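Local coordinates for colicin-B (PDB 1RH1), which kills Escherichia coli and closely related bacteria by forming a channel that depolarises the cytoplasmic membrane and dissipates cellular energy, at residues Pro159-Asn164 and Val194-Pro199; Asp173-Gly178 and Ser295-Ala300; Asn316-Val321 and Gly454-Val459; Leu382-Thr387 and Val482-Val487. All coordinates share one frame; numbering follows the deposited sequence.

In the fold
The four contacts follow the long axis of colicin B. The centres of interactions 1 and 2 lie about 31 Å apart, those of interactions 3 and 4 about 30 Å, and those of interactions 1 and 4 about 72 Å. Interactions 1 and 2 belong to the strand-rich amino-terminal part. Their segments alternate along the chain, and the strands 163-167 and 169-176 they use are consecutive. Interactions 3 and 4 lie in the helical pore-forming part. Their segments alternate too, and each contact uses one of the successive helices 457-472 and 479-495. Interactions 2 and 3 share helix 291-340, with centres about 32 Å apart. This helix therefore carries the chain from the part holding the TonB box to the part that forms the channel.

Interaction 1 (Pro159-Asn164 and Val194-Pro199); sequences PAAGNN and VVDAVP
Val194 meets the segment 159-164 with both its backbone and its side chain. Its carbonyl O accepts a nearly straight hydrogen bond from Gly162 N (2.8 Å, 171° at the hydrogen). Its own N donates to Asn163 O at 2.7 Å. Two backbone bonds thus fix the end of the segment, where it runs into strand 163-167, against strand 189-201.

The valine methyls split the side-chain contacts. CG1 lies anti to the backbone N (chi1 177°), which puts it near Pro159 O and 3.8 Å from Ala161 CA. CG2 sits beside the backbone N and packs at 3.8 Å on Pro159 CD. Farther along the strand, Ala161 CB lies 3.3 Å from Asp196 OD1 and also touches the aspartate CB. This is close packing against a carboxylate, with no polar bond between the two.

Further out, the segment is braced from within. Asn163 ND2 donates to Ala160 O at 2.9 Å, with the acceptor close to the amide plane. Gly162 makes the turn with a positive phi of 83°.

The site lies near the protein surface. Strand 189-201 runs between 163-167 and 266-271 here. Val195 forms backbone bonds with Ile269 and Arg271, and Val194 also packs on Val165 of strand 163-167 and on Arg271 of strand 266-271.

Interaction 2 (Asp173-Gly178 and Ser295-Ala300); sequences DLMQNG and SQRQEA
Asp173 and Arg297 form a salt bridge between strand 169-176 and helix 291-340. Arg297 CG is anti to the backbone N (chi1 -171°), and the chain is extended to NE, so the guanidinium approaches the carboxylate end-on. NH1 reaches Asp173 OD2 at 3.0 Å, and NH2 reaches Asp173 OD1 at 3.2 Å. Both oxygens are met on the syn side, but the two flat groups are turned 48° apart. The grip is two-pronged but not coplanar.

Apolar packing lies beside it. The bent side chain of Met175 crosses the arginine stem, with SD 3.4 Å from Arg297 CD and CG 3.8 Å from Arg297 CG.

A neutral hydrogen bond lies at the other end of the contact. Gln298 bends at chi2 and brings OE1 to Gly178 N at 2.6 Å, with 162° at the hydrogen. The glutamine CG and CB lie along the same glycine.

Arg297 NH2 also donates to Thr260 O, and its side chain touches Trp22 of the TonB box. One buried guanidinium therefore ties the helix to two sheets. The buried carboxylate of Asp173 would probably help to balance its charge.

Interaction 3 (Asn316-Val321 and Gly454-Val459); sequences NDEKTV and GMASAV
Glu318 of helix 291-340 lies against Ala456, Ala458 and Val459. Its CG is anti to the backbone N (chi1 -167°), and the extended chain carries the carboxylate over two alanine methyls. OE1 lies 3.4 Å from Ala458 CB, and OE2 lies 3.9 Å from Ala456 CB. No hydrogen bond joins the two segments.

Among the apolar contacts, Glu318 CG lies 3.9 Å from Ala458 CB. The contacts with Val459 are looser. Glu318 CG stands 4.3 Å from Val459 CG2, and Val321 CG2 is 4.4 Å from Val459 CA.

Within helix 291-340, Asp317 O accepts from Thr320 OG1 at 3.2 Å as well as from Val321 N, both from the same face of its plane. Just beyond the contact, Ser462 OG of helix 457-472 makes weak hydrogen bonds to Val321 O and Ala458 O.

Ala456 is the N-cap residue of helix 457-472. The Glu318 carboxylate lies beside the first turn and makes no bond to it; the helix start may stabilise its charge slightly. Just before, helix 441-452 ends in a Schellman motif with Gly454 at C-prime. The arrangement is a helix-to-helix junction in the all-helical pore-forming domain of colicins, where the long helix meets the start of a predicted transmembrane helix.

Interaction 4 (Leu382-Thr387 and Val482-Val487); sequences LKINAT and VGFVGV
This is an apolar contact in the helical bundle of the colicin pore-forming domain. It joins the chain leading into helix 386-398 to helix 479-495, a predicted transmembrane helix. In this family two such helices in succession form the hydrophobic hairpin at the heart of the bundle. No hydrogen bond crosses between the segments.

Phe484 is the centre of the contact. Its CG is anti to the backbone N (chi1 -171°), which points the ring out from the helix toward 382-384. Leu382 and Ile384 each cross the ring side chain at about a right angle. Leu382 CD2 comes to Phe484 CE2 at 3.5 Å, in an oblique approach. The same methyl meets Val487 CG1 at 3.8 Å, the two side chains reaching tip to tip. Leu382 thus touches residues one helical turn apart. Between the two hydrophobic residues the backbone also comes near, with Lys383 C at 3.8 Å from Phe484 CE2. The lysine side chain turns the other way, and its NZ hydrogen-bonds to Pro380 O.

Neighbouring parts of the domain add to the packing. Met377, in a loop, touches both Leu382 and Phe484, and Tyr435 of helix 420-435 also packs on Phe484. Val487 rests on Leu340 of helix 291-340.

Ile384 uses two branches on the ring. CD1 approaches Phe484 CZ at 3.3 Å. CG2 makes a CH-pi contact, 3.5 Å from the ring centroid and only 11° off the ring normal.

Interaction 1 (Pro159-Asn164 and Val194-Pro199)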
loop_
_atom_site.group_PDB
_atom_site.type_symbol
_atom_site.label_atom_id
_atom_site.label_comp_id
_atom_site.label_asym_id
_atom_site.label_seq_id
_atom_site.Cartn_x
_atom_site.Cartn_y
_atom_site.Cartn_z
ATOM N N PRO A 159 18.809 14.481 8.497
ATOM C CA PRO A 159 19.422 14.593 7.182
ATOM C C PRO A 159 19.619 16.050 6.727
ATOM O O PRO A 159 19.104 17.007 7.313
ATOM C CB PRO A 159 18.488 13.831 6.292
ATOM C CG PRO A 159 17.473 13.166 7.185
ATOM C CD PRO A 159 17.419 14.080 8.383
ATOM N N ALA A 160 20.410 16.232 5.666
ATOM C CA ALA A 160 20.554 17.527 5.000
ATOM C C ALA A 160 19.243 17.825 4.305
ATOM O O ALA A 160 18.673 16.898 3.717
ATOM C CB ALA A 160 21.614 17.514 3.902
ATOM N N ALA A 161 18.786 19.092 4.319
ATOM C CA ALA A 161 17.508 19.430 3.696
ATOM C C ALA A 161 17.323 18.877 2.295
ATOM O O ALA A 161 18.266 18.605 1.562
ATOM C CB ALA A 161 17.333 20.915 3.623
ATOM N N GLY A 162 16.079 18.594 1.958
ATOM C CA GLY A 162 15.797 17.951 0.693
ATOM C C GLY A 162 15.980 16.448 0.796
ATOM O O GLY A 162 16.377 15.801 -0.167
ATOM N N ASN A 163 15.739 15.888 1.979
ATOM C CA ASN A 163 15.739 14.460 2.204
ATOM C C ASN A 163 14.707 14.161 3.266
ATOM O O ASN A 163 14.363 15.003 4.103
ATOM C CB ASN A 163 17.077 13.953 2.702
ATOM C CG ASN A 163 18.159 13.940 1.637
ATOM O OD1 ASN A 163 18.363 12.959 0.919
ATOM N ND2 ASN A 163 18.862 15.068 1.515
ATOM N N ASN A 164 14.196 12.933 3.198
ATOM C CA ASN A 164 13.188 12.496 4.139
ATOM C C ASN A 164 13.798 11.891 5.382
ATOM O O ASN A 164 14.738 11.098 5.310
ATOM C CB ASN A 164 12.280 11.477 3.485
ATOM C CG ASN A 164 11.451 11.990 2.308
ATOM O OD1 ASN A 164 11.024 11.205 1.466
ATOM N ND2 ASN A 164 11.163 13.275 2.143
ATOM N N VAL A 194 12.720 16.825 5.140
ATOM C CA VAL A 194 13.429 17.896 5.833
ATOM C C VAL A 194 13.549 19.107 4.885
ATOM O O VAL A 194 13.936 18.966 3.714
ATOM C CB VAL A 194 14.811 17.378 6.264
ATOM C CG1 VAL A 194 15.672 18.443 6.926
ATOM C CG2 VAL A 194 14.572 16.290 7.280
ATOM N N VAL A 195 13.110 20.300 5.337
ATOM C CA VAL A 195 13.231 21.530 4.559
ATOM C C VAL A 195 14.045 22.508 5.369
ATOM O O VAL A 195 14.201 22.372 6.591
ATOM C CB VAL A 195 11.880 22.261 4.221
ATOM C CG1 VAL A 195 10.982 21.337 3.425
ATOM C CG2 VAL A 195 11.181 22.732 5.484
ATOM N N ASP A 196 14.472 23.547 4.639
ATOM C CA ASP A 196 15.379 24.544 5.187
ATOM C C ASP A 196 14.905 25.967 5.424
ATOM O O ASP A 196 14.512 26.671 4.493
ATOM C CB ASP A 196 16.609 24.630 4.305
ATOM C CG ASP A 196 17.849 24.619 5.169
ATOM O OD1 ASP A 196 18.432 23.539 5.312
ATOM O OD2 ASP A 196 18.211 25.676 5.706
ATOM N N ALA A 197 14.983 26.372 6.697
ATOM C CA ALA A 197 14.711 27.733 7.098
ATOM C C ALA A 197 15.974 28.542 6.828
ATOM O O ALA A 197 17.105 28.185 7.156
ATOM C CB ALA A 197 14.382 27.792 8.574
ATOM N N VAL A 198 15.729 29.631 6.109
ATOM C CA VAL A 198 16.715 30.605 5.654
ATOM C C VAL A 198 16.479 31.984 6.296
ATOM O O VAL A 198 15.327 32.408 6.370
ATOM C CB VAL A 198 16.587 30.637 4.131
ATOM C CG1 VAL A 198 17.355 31.798 3.525
ATOM C CG2 VAL A 198 17.143 29.327 3.586
ATOM N N PRO A 199 17.475 32.757 6.762
ATOM C CA PRO A 199 17.267 34.082 7.353
ATOM C C PRO A 199 16.634 35.063 6.365
ATOM O O PRO A 199 16.952 35.067 5.171
ATOM C CB PRO A 199 18.659 34.465 7.821
ATOM C CG PRO A 199 19.552 33.803 6.800
ATOM C CD PRO A 199 18.898 32.443 6.682
#

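Interaction 2 (Asp173-Gly178 and Ser295-Ala300)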
loop_
_atom_site.group_PDB
_atom_site.type_symbol
_atom_site.label_atom_id
_atom_site.label_comp_id
_atom_site.label_asym_id
_atom_site.label_seq_id
_atom_site.Cartn_x
_atom_site.Cartn_y
_atom_site.Cartn_z
ATOM N N ASP A 173 -4.644 14.823 7.929
ATOM C CA ASP A 173 -6.081 14.827 8.109
ATOM C C ASP A 173 -6.735 13.521 7.722
ATOM O O ASP A 173 -6.116 12.664 7.104
ATOM C CB ASP A 173 -6.684 16.037 7.343
ATOM C CG ASP A 173 -6.891 16.017 5.840
ATOM O OD1 ASP A 173 -6.122 15.416 5.094
ATOM O OD2 ASP A 173 -7.846 16.647 5.405
ATOM N N LEU A 174 -7.980 13.360 8.168
ATOM C CA LEU A 174 -8.735 12.126 8.056
ATOM C C LEU A 174 -10.115 12.383 7.508
ATOM O O LEU A 174 -10.983 12.983 8.162
ATOM C CB LEU A 174 -8.949 11.457 9.415
ATOM C CG LEU A 174 -8.390 10.135 9.743
ATOM C CD1 LEU A 174 -9.325 9.535 10.726
ATOM C CD2 LEU A 174 -8.237 9.268 8.532
ATOM N N MET A 175 -10.329 11.858 6.315
ATOM C CA MET A 175 -11.653 11.956 5.745
ATOM C C MET A 175 -12.509 10.868 6.374
ATOM O O MET A 175 -12.342 9.689 6.073
ATOM C CB MET A 175 -11.526 11.779 4.255
ATOM C CG MET A 175 -12.346 12.744 3.410
ATOM S SD MET A 175 -12.016 14.470 3.739
ATOM C CE MET A 175 -13.706 14.536 4.166
ATOM N N GLN A 176 -13.385 11.218 7.321
ATOM C CA GLN A 176 -14.237 10.222 7.946
ATOM C C GLN A 176 -15.716 10.523 7.847
ATOM O O GLN A 176 -16.281 11.274 8.643
ATOM C CB GLN A 176 -13.902 10.078 9.389
ATOM C CG GLN A 176 -12.582 9.401 9.533
ATOM C CD GLN A 176 -12.632 8.217 10.479
ATOM O OE1 GLN A 176 -12.347 7.083 10.074
ATOM N NE2 GLN A 176 -12.992 8.463 11.750
ATOM N N ASN A 177 -16.324 9.848 6.857
ATOM C CA ASN A 177 -17.734 9.908 6.467
ATOM C C ASN A 177 -18.151 11.215 5.840
ATOM O O ASN A 177 -19.162 11.833 6.190
ATOM C CB ASN A 177 -18.678 9.622 7.660
ATOM C CG ASN A 177 -18.758 8.131 7.945
ATOM O OD1 ASN A 177 -19.102 7.333 7.070
ATOM N ND2 ASN A 177 -18.423 7.705 9.163
ATOM N N GLY A 178 -17.331 11.620 4.872
ATOM C CA GLY A 178 -17.587 12.832 4.140
ATOM C C GLY A 178 -17.269 14.073 4.947
ATOM O O GLY A 178 -17.253 15.135 4.339
ATOM N N SER A 295 -17.539 15.460 -0.444
ATOM C CA SER A 295 -18.145 14.373 -1.209
ATOM C C SER A 295 -17.219 13.845 -2.309
ATOM O O SER A 295 -17.133 12.632 -2.527
ATOM C CB SER A 295 -19.414 14.860 -1.850
ATOM O OG SER A 295 -20.252 15.430 -0.860
ATOM N N GLN A 296 -16.510 14.750 -3.007
ATOM C CA GLN A 296 -15.545 14.378 -4.034
ATOM C C GLN A 296 -14.473 13.469 -3.484
ATOM O O GLN A 296 -14.148 12.444 -4.090
ATOM C CB GLN A 296 -14.776 15.548 -4.604
ATOM C CG GLN A 296 -15.306 16.341 -5.776
ATOM C CD GLN A 296 -14.136 17.050 -6.455
ATOM O OE1 GLN A 296 -14.000 18.277 -6.421
ATOM N NE2 GLN A 296 -13.241 16.271 -7.075
ATOM N N ARG A 297 -13.941 13.915 -2.325
ATOM C CA ARG A 297 -12.874 13.212 -1.629
ATOM C C ARG A 297 -13.380 11.962 -0.941
ATOM O O ARG A 297 -12.627 10.993 -0.852
ATOM C CB ARG A 297 -12.201 14.094 -0.570
ATOM C CG ARG A 297 -10.949 13.417 -0.011
ATOM C CD ARG A 297 -10.153 14.342 0.873
ATOM N NE ARG A 297 -8.927 13.712 1.346
ATOM C CZ ARG A 297 -8.105 14.340 2.190
ATOM N NH1 ARG A 297 -8.349 15.572 2.652
ATOM N NH2 ARG A 297 -7.002 13.720 2.567
ATOM N N GLN A 298 -14.632 11.937 -0.475
ATOM C CA GLN A 298 -15.132 10.733 0.148
ATOM C C GLN A 298 -15.323 9.602 -0.843
ATOM O O GLN A 298 -15.159 8.452 -0.452
ATOM C CB GLN A 298 -16.444 10.980 0.844
ATOM C CG GLN A 298 -16.729 9.856 1.823
ATOM C CD GLN A 298 -15.572 9.580 2.778
ATOM O OE1 GLN A 298 -15.398 10.229 3.815
ATOM N NE2 GLN A 298 -14.751 8.596 2.416
ATOM N N GLU A 299 -15.632 9.880 -2.122
ATOM C CA GLU A 299 -15.745 8.808 -3.098
ATOM C C GLU A 299 -14.369 8.395 -3.558
ATOM O O GLU A 299 -14.140 7.216 -3.814
ATOM C CB GLU A 299 -16.583 9.239 -4.300
ATOM C CG GLU A 299 -18.022 9.634 -3.909
ATOM C CD GLU A 299 -18.753 8.786 -2.836
ATOM O OE1 GLU A 299 -18.813 7.545 -2.955
ATOM O OE2 GLU A 299 -19.264 9.388 -1.874
ATOM N N ALA A 300 -13.436 9.358 -3.597
ATOM C CA ALA A 300 -12.043 9.079 -3.918
ATOM C C ALA A 300 -11.458 8.114 -2.882
ATOM O O ALA A 300 -10.687 7.206 -3.207
ATOM C CB ALA A 300 -11.252 10.378 -3.904
#

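Interaction 3 (Asn316-Val321 and Gly454-Val459)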
loop_
_atom_site.group_PDB
_atom_site.type_symbol
_atom_site.label_atom_id
_atom_site.label_comp_id
_atom_site.label_asym_id
_atom_site.label_seq_id
_atom_site.Cartn_x
_atom_site.Cartn_y
_atom_site.Cartn_z
ATOM N N ASN A 316 -3.428 -12.442 -1.841
ATOM C CA ASN A 316 -3.258 -13.325 -0.724
ATOM C C ASN A 316 -3.740 -14.661 -1.196
ATOM O O ASN A 316 -2.913 -15.553 -1.284
ATOM C CB ASN A 316 -4.079 -12.908 0.471
ATOM C CG ASN A 316 -3.785 -13.772 1.701
ATOM O OD1 ASN A 316 -2.646 -14.174 1.986
ATOM N ND2 ASN A 316 -4.842 -14.058 2.463
ATOM N N ASP A 317 -5.011 -14.792 -1.590
ATOM C CA ASP A 317 -5.554 -16.047 -2.084
ATOM C C ASP A 317 -4.697 -16.660 -3.186
ATOM O O ASP A 317 -4.560 -17.884 -3.227
ATOM C CB ASP A 317 -6.978 -15.805 -2.580
ATOM C CG ASP A 317 -8.047 -15.484 -1.513
ATOM O OD1 ASP A 317 -7.735 -15.380 -0.317
ATOM O OD2 ASP A 317 -9.219 -15.346 -1.881
ATOM N N GLU A 318 -4.020 -15.839 -4.011
ATOM C CA GLU A 318 -3.134 -16.361 -5.047
ATOM C C GLU A 318 -1.933 -17.029 -4.387
ATOM O O GLU A 318 -1.584 -18.155 -4.734
ATOM C CB GLU A 318 -2.679 -15.215 -5.984
ATOM C CG GLU A 318 -1.995 -15.602 -7.311
ATOM C CD GLU A 318 -2.120 -14.566 -8.449
ATOM O OE1 GLU A 318 -1.190 -14.419 -9.254
ATOM O OE2 GLU A 318 -3.162 -13.911 -8.564
ATOM N N LYS A 319 -1.364 -16.359 -3.382
ATOM C CA LYS A 319 -0.229 -16.851 -2.618
ATOM C C LYS A 319 -0.507 -18.167 -1.889
ATOM O O LYS A 319 0.369 -19.035 -1.811
ATOM C CB LYS A 319 0.158 -15.778 -1.619
ATOM C CG LYS A 319 1.306 -16.041 -0.657
ATOM C CD LYS A 319 2.629 -15.950 -1.408
ATOM C CE LYS A 319 3.667 -15.192 -0.556
ATOM N NZ LYS A 319 4.764 -14.677 -1.374
ATOM N N THR A 320 -1.738 -18.345 -1.376
ATOM C CA THR A 320 -2.047 -19.551 -0.633
ATOM C C THR A 320 -2.256 -20.737 -1.557
ATOM O O THR A 320 -1.902 -21.845 -1.162
ATOM C CB THR A 320 -3.316 -19.392 0.278
ATOM O OG1 THR A 320 -4.454 -19.632 -0.517
ATOM C CG2 THR A 320 -3.440 -18.016 0.908
ATOM N N VAL A 321 -2.818 -20.574 -2.765
ATOM C CA VAL A 321 -3.004 -21.738 -3.637
ATOM C C VAL A 321 -1.687 -22.103 -4.298
ATOM O O VAL A 321 -1.428 -23.264 -4.594
ATOM C CB VAL A 321 -4.092 -21.501 -4.746
ATOM C CG1 VAL A 321 -5.307 -21.028 -3.997
ATOM C CG2 VAL A 321 -3.761 -20.457 -5.790
ATOM N N GLY A 454 -10.901 -15.366 -18.095
ATOM C CA GLY A 454 -10.593 -14.445 -17.004
ATOM C C GLY A 454 -9.845 -14.891 -15.747
ATOM O O GLY A 454 -9.750 -14.032 -14.857
ATOM N N MET A 455 -9.331 -16.145 -15.607
ATOM C CA MET A 455 -8.607 -16.621 -14.411
ATOM C C MET A 455 -7.147 -16.247 -14.505
ATOM O O MET A 455 -6.541 -16.329 -15.574
ATOM C CB MET A 455 -8.708 -18.156 -14.261
ATOM C CG MET A 455 -8.106 -18.883 -13.045
ATOM S SD MET A 455 -8.526 -20.636 -13.011
ATOM C CE MET A 455 -10.102 -20.468 -12.278
ATOM N N ALA A 456 -6.610 -15.795 -13.370
ATOM C CA ALA A 456 -5.195 -15.467 -13.244
ATOM C C ALA A 456 -4.329 -16.686 -13.580
ATOM O O ALA A 456 -4.619 -17.737 -13.018
ATOM C CB ALA A 456 -4.926 -15.039 -11.818
ATOM N N SER A 457 -3.316 -16.649 -14.463
ATOM C CA SER A 457 -2.510 -17.819 -14.811
ATOM C C SER A 457 -2.037 -18.623 -13.622
ATOM O O SER A 457 -2.162 -19.845 -13.615
ATOM C CB SER A 457 -1.241 -17.478 -15.568
ATOM O OG SER A 457 -1.415 -17.042 -16.900
ATOM N N ALA A 458 -1.540 -17.937 -12.588
ATOM C CA ALA A 458 -1.106 -18.597 -11.369
ATOM C C ALA A 458 -2.226 -19.418 -10.726
ATOM O O ALA A 458 -1.993 -20.593 -10.452
ATOM C CB ALA A 458 -0.612 -17.552 -10.385
ATOM N N VAL A 459 -3.440 -18.880 -10.540
ATOM C CA VAL A 459 -4.575 -19.633 -10.009
ATOM C C VAL A 459 -4.923 -20.786 -10.973
ATOM O O VAL A 459 -5.205 -21.905 -10.534
ATOM C CB VAL A 459 -5.791 -18.691 -9.838
ATOM C CG1 VAL A 459 -6.907 -19.373 -9.115
ATOM C CG2 VAL A 459 -5.438 -17.529 -8.975
#

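Interaction 4 (Leu382-Thr387 and Val482-Val487)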
loop_
_atom_site.group_PDB
_atom_site.type_symbol
_atom_site.label_atom_id
_atom_site.label_comp_id
_atom_site.label_asym_id
_atom_site.label_seq_id
_atom_site.Cartn_x
_atom_site.Cartn_y
_atom_site.Cartn_z
ATOM N N LEU A 382 7.705 -44.606 -23.200
ATOM C CA LEU A 382 6.642 -44.045 -22.353
ATOM C C LEU A 382 5.291 -44.618 -22.830
ATOM O O LEU A 382 4.497 -43.957 -23.526
ATOM C CB LEU A 382 6.589 -42.503 -22.446
ATOM C CG LEU A 382 6.066 -41.614 -21.278
ATOM C CD1 LEU A 382 4.836 -40.850 -21.701
ATOM C CD2 LEU A 382 5.766 -42.458 -20.068
ATOM N N LYS A 383 5.087 -45.890 -22.403
ATOM C CA LYS A 383 3.936 -46.727 -22.713
ATOM C C LYS A 383 3.296 -47.414 -21.506
ATOM O O LYS A 383 3.977 -47.647 -20.502
ATOM C CB LYS A 383 4.357 -47.790 -23.715
ATOM C CG LYS A 383 4.624 -47.271 -25.136
ATOM C CD LYS A 383 4.879 -48.457 -26.067
ATOM C CE LYS A 383 4.902 -48.084 -27.559
ATOM N NZ LYS A 383 6.069 -47.313 -27.962
ATOM N N ILE A 384 1.970 -47.691 -21.592
ATOM C CA ILE A 384 1.140 -48.427 -20.607
ATOM C C ILE A 384 0.425 -49.651 -21.205
ATOM O O ILE A 384 -0.066 -49.607 -22.347
ATOM C CB ILE A 384 -0.084 -47.670 -19.936
ATOM C CG1 ILE A 384 -0.873 -46.837 -20.933
ATOM C CG2 ILE A 384 0.407 -46.913 -18.757
ATOM C CD1 ILE A 384 -0.294 -45.632 -21.691
ATOM N N ASN A 385 0.313 -50.771 -20.468
ATOM C CA ASN A 385 -0.521 -51.865 -20.967
ATOM C C ASN A 385 -1.971 -51.693 -20.514
ATOM O O ASN A 385 -2.250 -51.135 -19.456
ATOM C CB ASN A 385 0.002 -53.225 -20.488
ATOM C CG ASN A 385 0.104 -53.419 -18.989
ATOM O OD1 ASN A 385 -0.409 -54.385 -18.426
ATOM N ND2 ASN A 385 0.793 -52.494 -18.333
ATOM N N ALA A 386 -2.903 -52.203 -21.327
ATOM C CA ALA A 386 -4.360 -52.100 -21.173
ATOM C C ALA A 386 -5.007 -52.313 -19.812
ATOM O O ALA A 386 -6.114 -51.852 -19.519
ATOM C CB ALA A 386 -5.027 -53.069 -22.128
ATOM N N THR A 387 -4.244 -53.009 -18.979
ATOM C CA THR A 387 -4.638 -53.344 -17.633
ATOM C C THR A 387 -4.276 -52.168 -16.736
ATOM O O THR A 387 -5.071 -51.780 -15.879
ATOM C CB THR A 387 -3.905 -54.637 -17.249
ATOM O OG1 THR A 387 -4.017 -55.513 -18.365
ATOM C CG2 THR A 387 -4.523 -55.352 -16.066
ATOM N N VAL A 482 1.758 -45.647 -10.792
ATOM C CA VAL A 482 2.148 -44.392 -10.142
ATOM C C VAL A 482 3.342 -43.729 -10.835
ATOM O O VAL A 482 3.412 -42.502 -10.914
ATOM C CB VAL A 482 2.469 -44.676 -8.655
ATOM C CG1 VAL A 482 3.061 -43.490 -7.894
ATOM C CG2 VAL A 482 1.140 -45.024 -8.023
ATOM N N GLY A 483 4.261 -44.528 -11.382
ATOM C CA GLY A 483 5.349 -43.971 -12.154
ATOM C C GLY A 483 4.864 -43.327 -13.463
ATOM O O GLY A 483 5.261 -42.208 -13.796
ATOM N N PHE A 484 4.000 -44.013 -14.229
ATOM C CA PHE A 484 3.493 -43.505 -15.498
ATOM C C PHE A 484 2.746 -42.195 -15.281
ATOM O O PHE A 484 3.006 -41.209 -15.978
ATOM C CB PHE A 484 2.548 -44.522 -16.146
ATOM C CG PHE A 484 2.155 -44.142 -17.564
ATOM C CD1 PHE A 484 0.957 -43.465 -17.811
ATOM C CD2 PHE A 484 3.007 -44.440 -18.626
ATOM C CE1 PHE A 484 0.619 -43.078 -19.112
ATOM C CE2 PHE A 484 2.658 -44.049 -19.920
ATOM C CZ PHE A 484 1.473 -43.366 -20.172
ATOM N N VAL A 485 1.844 -42.176 -14.298
ATOM C CA VAL A 485 1.113 -40.973 -14.012
ATOM C C VAL A 485 2.058 -39.956 -13.417
ATOM O O VAL A 485 1.850 -38.770 -13.656
ATOM C CB VAL A 485 -0.039 -41.291 -13.060
ATOM C CG1 VAL A 485 -0.771 -40.050 -12.596
ATOM C CG2 VAL A 485 -1.051 -42.119 -13.830
ATOM N N GLY A 486 3.126 -40.336 -12.717
ATOM C CA GLY A 486 4.047 -39.350 -12.170
ATOM C C GLY A 486 4.781 -38.632 -13.285
ATOM O O GLY A 486 5.121 -37.469 -13.138
ATOM N N VAL A 487 5.039 -39.329 -14.400
ATOM C CA VAL A 487 5.634 -38.747 -15.595
ATOM C C VAL A 487 4.594 -37.891 -16.336
ATOM O O VAL A 487 4.867 -36.720 -16.565
ATOM C CB VAL A 487 6.159 -39.905 -16.452
ATOM C CG1 VAL A 487 6.408 -39.469 -17.870
ATOM C CG2 VAL A 487 7.512 -40.333 -15.918
#